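Local coordinates for luciferase-like monooxygenase (Streptomyces bottropensis, PDB 4US5), which probably acts as a flavin-dependent monooxygenase of the bacterial luciferase family, inserting oxygen into an organic substrate, at residues 67-81 with 101-115. Numbering follows the deposited sequence.
Sequences AAETSGIRVGSGGVL and YPDRIDLGIGRANRV. With NA (sodium ion), chain N.
Arg104, just before strand 105-110, extends its side chain to the carbonyls and hydroxyl of the loop leading into strand 74-77. Arg104 NH1 donates to Ala67 O (2.9 Å), and Arg104 NH2 to both Thr70 OG1 (2.9 Å) and Ile73 O (2.8 Å); Ala67 O and Thr70 OG1 lie in the guanidinium plane, Ile73 O tilted from it. Thr70 OG1 also bonds Ile66 O in helix 59-68. A bend at chi3 of Arg104 (64°) turns the group toward these oxygens, while NE meets a water that also bonds Gly72 O. Beside it, the methyl of Ala67 sits 3.3 Å from the centroid of the Tyr101 ring, a CH-pi contact squarely over one face; Tyr101 OH bonds Arg65 of the second subunit.

Between strands 74-77 and 105-110 the packing is tight. Ladder bonds such as Val75 N to Arg104 O run on to a beta bulge beyond Ser77, near the cis peptide before Gly79. There Gly108 O takes two donors, Ser77 OG (2.8 Å, on a lone pair in the carbonyl plane) and Val80 N (2.8 Å). Phe94 of the connecting helix 87-100 covers Ser77, Val80, Ile105 and Leu107, closing a beta-alpha-beta crossover of the TIM-barrel fold.

The solvent side, at exposed Asp103, is looser: water joins Arg74 NH2 to Asp103 OD1, and Arg74 NH1 bonds Asp103 O weakly. The far end is apolar, Leu81 packing on Val115 and along the Arg111 backbone, near a sodium ion bound by Gly110 O.

Side-on, Arg74 NE and NH2 both grip Asp106 OD1, leaving OD2 to Trp44 and Arg42. Two arginines around this buried carboxylate would be expected to stabilise its ionised form, tying three adjacent barrel strands together by charge.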
loop_
_atom_site.group_PDB
_atom_site.type_symbol
_atom_site.label_atom_id
_atom_site.label_comp_id
_atom_site.label_asym_id
_atom_site.label_seq_id
_atom_site.Cartn_x
_atom_site.Cartn_y
_atom_site.Cartn_z
ATOM N N ALA B 67 -10.529 -1.530 3.117
ATOM C CA ALA B 67 -11.543 -1.265 2.082
ATOM C C ALA B 67 -12.112 -2.548 1.495
ATOM O O ALA B 67 -13.288 -2.590 1.094
ATOM C CB ALA B 67 -10.999 -0.386 1.012
ATOM N N ALA B 68 -11.314 -3.602 1.456
ATOM C CA ALA B 68 -11.814 -4.933 1.007
ATOM C C ALA B 68 -12.701 -5.632 2.031
ATOM O O ALA B 68 -13.436 -6.555 1.690
ATOM C CB ALA B 68 -10.629 -5.857 0.681
ATOM N N GLU B 69 -12.592 -5.222 3.297
ATOM C CA GLU B 69 -13.315 -5.847 4.418
ATOM C C GLU B 69 -14.613 -5.107 4.775
ATOM O O GLU B 69 -15.314 -5.531 5.684
ATOM C CB GLU B 69 -12.421 -5.856 5.651
ATOM C CG GLU B 69 -11.146 -6.639 5.504
ATOM C CD GLU B 69 -11.352 -8.128 5.687
ATOM O OE1 GLU B 69 -12.454 -8.524 6.132
ATOM O OE2 GLU B 69 -10.420 -8.894 5.364
ATOM N N THR B 70 -14.902 -4.013 4.074
ATOM C CA THR B 70 -16.009 -3.130 4.388
ATOM C C THR B 70 -16.706 -2.728 3.111
ATOM O O THR B 70 -16.160 -2.855 2.024
ATOM C CB THR B 70 -15.517 -1.857 5.100
ATOM O OG1 THR B 70 -14.531 -1.222 4.294
ATOM C CG2 THR B 70 -14.941 -2.166 6.439
ATOM N N SER B 71 -17.941 -2.244 3.234
ATOM C CA SER B 71 -18.731 -1.922 2.058
ATOM C C SER B 71 -19.178 -0.510 1.959
ATOM O O SER B 71 -19.241 0.028 0.862
ATOM C CB SER B 71 -19.995 -2.813 2.002
ATOM O OG SER B 71 -19.603 -4.167 1.954
ATOM N N GLY B 72 -19.608 0.077 3.069
ATOM C CA GLY B 72 -20.225 1.419 3.009
ATOM C C GLY B 72 -19.368 2.570 3.533
ATOM O O GLY B 72 -19.391 3.654 3.005
ATOM N N ILE B 73 -18.648 2.315 4.596
ATOM C CA ILE B 73 -17.764 3.330 5.201
ATOM C C ILE B 73 -16.711 3.766 4.204
ATOM O O ILE B 73 -16.163 2.949 3.462
ATOM C CB ILE B 73 -17.171 2.757 6.497
ATOM C CG1 ILE B 73 -16.615 3.865 7.421
ATOM C CG2 ILE B 73 -16.121 1.686 6.221
ATOM C CD1 ILE B 73 -16.381 3.355 8.817
ATOM N N ARG B 74 -16.392 5.052 4.186
ATOM C CA ARG B 74 -15.246 5.525 3.442
ATOM C C ARG B 74 -13.967 5.098 4.203
ATOM O O ARG B 74 -14.016 4.859 5.409
ATOM C CB ARG B 74 -15.286 7.039 3.294
ATOM C CG ARG B 74 -16.500 7.543 2.477
ATOM C CD ARG B 74 -16.434 9.043 2.250
ATOM N NE ARG B 74 -15.284 9.373 1.430
ATOM C CZ ARG B 74 -15.221 9.222 0.096
ATOM N NH1 ARG B 74 -16.285 8.827 -0.605
ATOM N NH2 ARG B 74 -14.102 9.459 -0.532
ATOM N N VAL B 75 -12.895 4.874 3.465
ATOM C CA VAL B 75 -11.615 4.434 4.063
ATOM C C VAL B 75 -10.526 5.259 3.506
ATOM O O VAL B 75 -10.496 5.581 2.292
ATOM C CB VAL B 75 -11.341 2.943 3.777
ATOM C CG1 VAL B 75 -10.209 2.436 4.611
ATOM C CG2 VAL B 75 -12.574 2.094 4.047
ATOM N N GLY B 76 -9.593 5.681 4.358
ATOM C CA GLY B 76 -8.520 6.509 3.887
ATOM C C GLY B 76 -7.444 6.792 4.905
ATOM O O GLY B 76 -7.408 6.173 5.991
ATOM N N SER B 77 -6.555 7.698 4.532
ATOM C CA SER B 77 -5.453 8.119 5.360
ATOM C C SER B 77 -5.798 9.319 6.204
ATOM O O SER B 77 -6.486 10.239 5.738
ATOM C CB SER B 77 -4.256 8.422 4.519
ATOM O OG SER B 77 -4.509 9.468 3.575
ATOM N N GLY B 78 -5.370 9.278 7.466
ATOM C CA GLY B 78 -5.545 10.403 8.414
ATOM C C GLY B 78 -4.342 10.554 9.338
ATOM O O GLY B 78 -4.466 10.318 10.535
ATOM N N GLY B 79 -3.170 10.882 8.811
ATOM C CA GLY B 79 -2.972 11.277 7.420
ATOM C C GLY B 79 -1.631 10.804 6.863
ATOM O O GLY B 79 -0.706 10.480 7.625
ATOM N N VAL B 80 -1.499 10.798 5.545
ATOM C CA VAL B 80 -0.219 10.574 4.909
ATOM C C VAL B 80 0.704 11.778 5.130
ATOM O O VAL B 80 0.323 12.909 4.917
ATOM C CB VAL B 80 -0.397 10.321 3.396
ATOM C CG1 VAL B 80 0.929 10.462 2.652
ATOM C CG2 VAL B 80 -0.974 8.946 3.178
ATOM N N LEU B 81 1.931 11.500 5.540
ATOM C CA LEU B 81 2.929 12.565 5.804
ATOM C C LEU B 81 3.625 12.995 4.500
ATOM O O LEU B 81 4.716 12.532 4.140
ATOM C CB LEU B 81 3.898 12.084 6.841
ATOM C CG LEU B 81 3.253 11.615 8.129
ATOM C CD1 LEU B 81 4.333 11.174 9.113
ATOM C CD2 LEU B 81 2.300 12.618 8.766
ATOM N N TYR B 101 -11.461 0.624 -5.282
ATOM C CA TYR B 101 -12.543 0.937 -4.350
ATOM C C TYR B 101 -13.187 2.269 -4.779
ATOM O O TYR B 101 -12.989 3.315 -4.154
ATOM C CB TYR B 101 -11.977 1.023 -2.913
ATOM C CG TYR B 101 -11.177 -0.208 -2.486
ATOM C CD1 TYR B 101 -11.772 -1.455 -2.390
ATOM C CD2 TYR B 101 -9.790 -0.120 -2.268
ATOM C CE1 TYR B 101 -11.045 -2.577 -2.009
ATOM C CE2 TYR B 101 -9.058 -1.223 -1.905
ATOM C CZ TYR B 101 -9.676 -2.450 -1.788
ATOM O OH TYR B 101 -8.948 -3.540 -1.469
ATOM N N PRO B 102 -13.871 2.249 -5.933
ATOM C CA PRO B 102 -14.279 3.464 -6.559
ATOM C C PRO B 102 -15.088 4.383 -5.654
ATOM O O PRO B 102 -16.075 3.990 -5.076
ATOM C CB PRO B 102 -15.106 2.986 -7.794
ATOM C CG PRO B 102 -15.315 1.533 -7.595
ATOM C CD PRO B 102 -14.171 1.064 -6.755
ATOM N N ASP B 103 -14.617 5.608 -5.585
ATOM C CA ASP B 103 -15.255 6.712 -4.870
ATOM C C ASP B 103 -15.429 6.432 -3.370
ATOM O O ASP B 103 -16.295 7.047 -2.721
ATOM C CB ASP B 103 -16.621 7.085 -5.509
ATOM C CG ASP B 103 -17.036 8.523 -5.200
ATOM O OD1 ASP B 103 -16.167 9.413 -5.127
ATOM O OD2 ASP B 103 -18.228 8.739 -4.945
ATOM N N ARG B 104 -14.599 5.556 -2.800
ATOM C CA ARG B 104 -14.637 5.295 -1.366
ATOM C C ARG B 104 -13.419 5.823 -0.584
ATOM O O ARG B 104 -13.382 5.691 0.663
ATOM C CB ARG B 104 -14.773 3.823 -1.102
ATOM C CG ARG B 104 -16.124 3.241 -1.530
ATOM C CD ARG B 104 -16.199 1.777 -1.165
ATOM N NE ARG B 104 -16.149 1.592 0.262
ATOM C CZ ARG B 104 -15.612 0.544 0.871
ATOM N NH1 ARG B 104 -15.028 -0.441 0.181
ATOM N NH2 ARG B 104 -15.610 0.487 2.186
ATOM N N ILE B 105 -12.431 6.371 -1.276
ATOM C CA ILE B 105 -11.103 6.583 -0.672
ATOM C C ILE B 105 -10.883 8.053 -0.320
ATOM O O ILE B 105 -11.095 8.958 -1.150
ATOM C CB ILE B 105 -9.965 6.086 -1.598
ATOM C CG1 ILE B 105 -10.114 4.605 -1.905
ATOM C CG2 ILE B 105 -8.597 6.400 -1.009
ATOM C CD1 ILE B 105 -10.134 3.657 -0.713
ATOM N N ASP B 106 -10.450 8.286 0.913
ATOM C CA ASP B 106 -10.007 9.590 1.371
ATOM C C ASP B 106 -8.471 9.627 1.395
ATOM O O ASP B 106 -7.830 8.743 1.946
ATOM C CB ASP B 106 -10.496 9.851 2.809
ATOM C CG ASP B 106 -11.968 10.025 2.906
ATOM O OD1 ASP B 106 -12.632 10.336 1.863
ATOM O OD2 ASP B 106 -12.506 9.888 4.040
ATOM N N LEU B 107 -7.899 10.693 0.847
ATOM C CA LEU B 107 -6.516 10.977 0.991
ATOM C C LEU B 107 -6.336 12.153 1.958
ATOM O O LEU B 107 -6.251 13.322 1.532
ATOM C CB LEU B 107 -5.906 11.285 -0.373
ATOM C CG LEU B 107 -4.440 11.672 -0.470
ATOM C CD1 LEU B 107 -3.541 10.830 0.422
ATOM C CD2 LEU B 107 -3.973 11.560 -1.920
ATOM N N GLY B 108 -6.317 11.850 3.245
ATOM C CA GLY B 108 -5.986 12.824 4.261
ATOM C C GLY B 108 -4.480 13.002 4.349
ATOM O O GLY B 108 -3.730 12.019 4.318
ATOM N N ILE B 109 -4.057 14.254 4.432
ATOM C CA ILE B 109 -2.641 14.647 4.423
ATOM C C ILE B 109 -2.356 15.326 5.736
ATOM O O ILE B 109 -3.117 16.184 6.154
ATOM C CB ILE B 109 -2.380 15.664 3.295
ATOM C CG1 ILE B 109 -2.638 15.040 1.935
ATOM C CG2 ILE B 109 -0.963 16.224 3.378
ATOM C CD1 ILE B 109 -1.835 13.804 1.646
ATOM N N GLY B 110 -1.287 14.914 6.392
ATOM C CA GLY B 110 -0.897 15.483 7.674
ATOM C C GLY B 110 0.545 15.956 7.704
ATOM O O GLY B 110 1.337 15.609 6.826
ATOM N N ARG B 111 0.868 16.745 8.729
ATOM C CA ARG B 111 2.222 17.311 8.902
ATOM C C ARG B 111 3.217 16.314 9.470
ATOM O O ARG B 111 2.895 15.565 10.378
ATOM C CB ARG B 111 2.229 18.518 9.846
ATOM C CG ARG B 111 1.834 19.836 9.251
ATOM C CD ARG B 111 2.626 20.973 9.844
ATOM N NE ARG B 111 2.749 22.032 8.859
ATOM C CZ ARG B 111 3.697 22.097 7.919
ATOM N NH1 ARG B 111 4.684 21.194 7.848
ATOM N NH2 ARG B 111 3.661 23.091 7.046
ATOM N N ALA B 112 4.481 16.436 9.020
ATOM C CA ALA B 112 5.566 15.585 9.474
ATOM C C ALA B 112 6.425 16.264 10.570
ATOM O O ALA B 112 7.541 15.801 10.872
ATOM C CB ALA B 112 6.436 15.199 8.313
ATOM N N ASN B 113 5.885 17.322 11.180
ATOM C CA ASN B 113 6.603 18.094 12.201
ATOM C C ASN B 113 6.872 17.338 13.506
ATOM O O ASN B 113 7.688 17.785 14.308
ATOM C CB ASN B 113 5.875 19.429 12.500
ATOM C CG ASN B 113 4.481 19.238 13.113
ATOM O OD1 ASN B 113 3.736 18.336 12.737
ATOM N ND2 ASN B 113 4.128 20.101 14.052
ATOM N N ARG B 114 6.183 16.219 13.735
ATOM C CA ARG B 114 6.405 15.421 14.945
ATOM C C ARG B 114 7.193 14.129 14.670
ATOM O O ARG B 114 7.449 13.360 15.585
ATOM C CB ARG B 114 5.072 15.136 15.651
ATOM C CG ARG B 114 4.475 16.387 16.279
ATOM C CD ARG B 114 3.199 16.154 17.060
ATOM N NE ARG B 114 2.199 15.477 16.225
ATOM C CZ ARG B 114 1.367 16.095 15.376
ATOM N NH1 ARG B 114 1.368 17.424 15.253
ATOM N NH2 ARG B 114 0.509 15.383 14.653
ATOM N N VAL B 115 7.621 13.928 13.417
ATOM C CA VAL B 115 8.539 12.816 13.074
ATOM C C VAL B 115 9.924 13.123 13.687
ATOM O O VAL B 115 10.402 14.249 13.567
ATOM C CB VAL B 115 8.682 12.640 11.535
ATOM C CG1 VAL B 115 9.656 11.521 11.205
ATOM C CG2 VAL B 115 7.328 12.365 10.886
HETATM NA NA NA N . 3.882 15.918 5.996
HETATM O O HOH W 1 -17.991 4.049 0.856
HETATM O O HOH W 2 -13.806 9.585 -3.472
#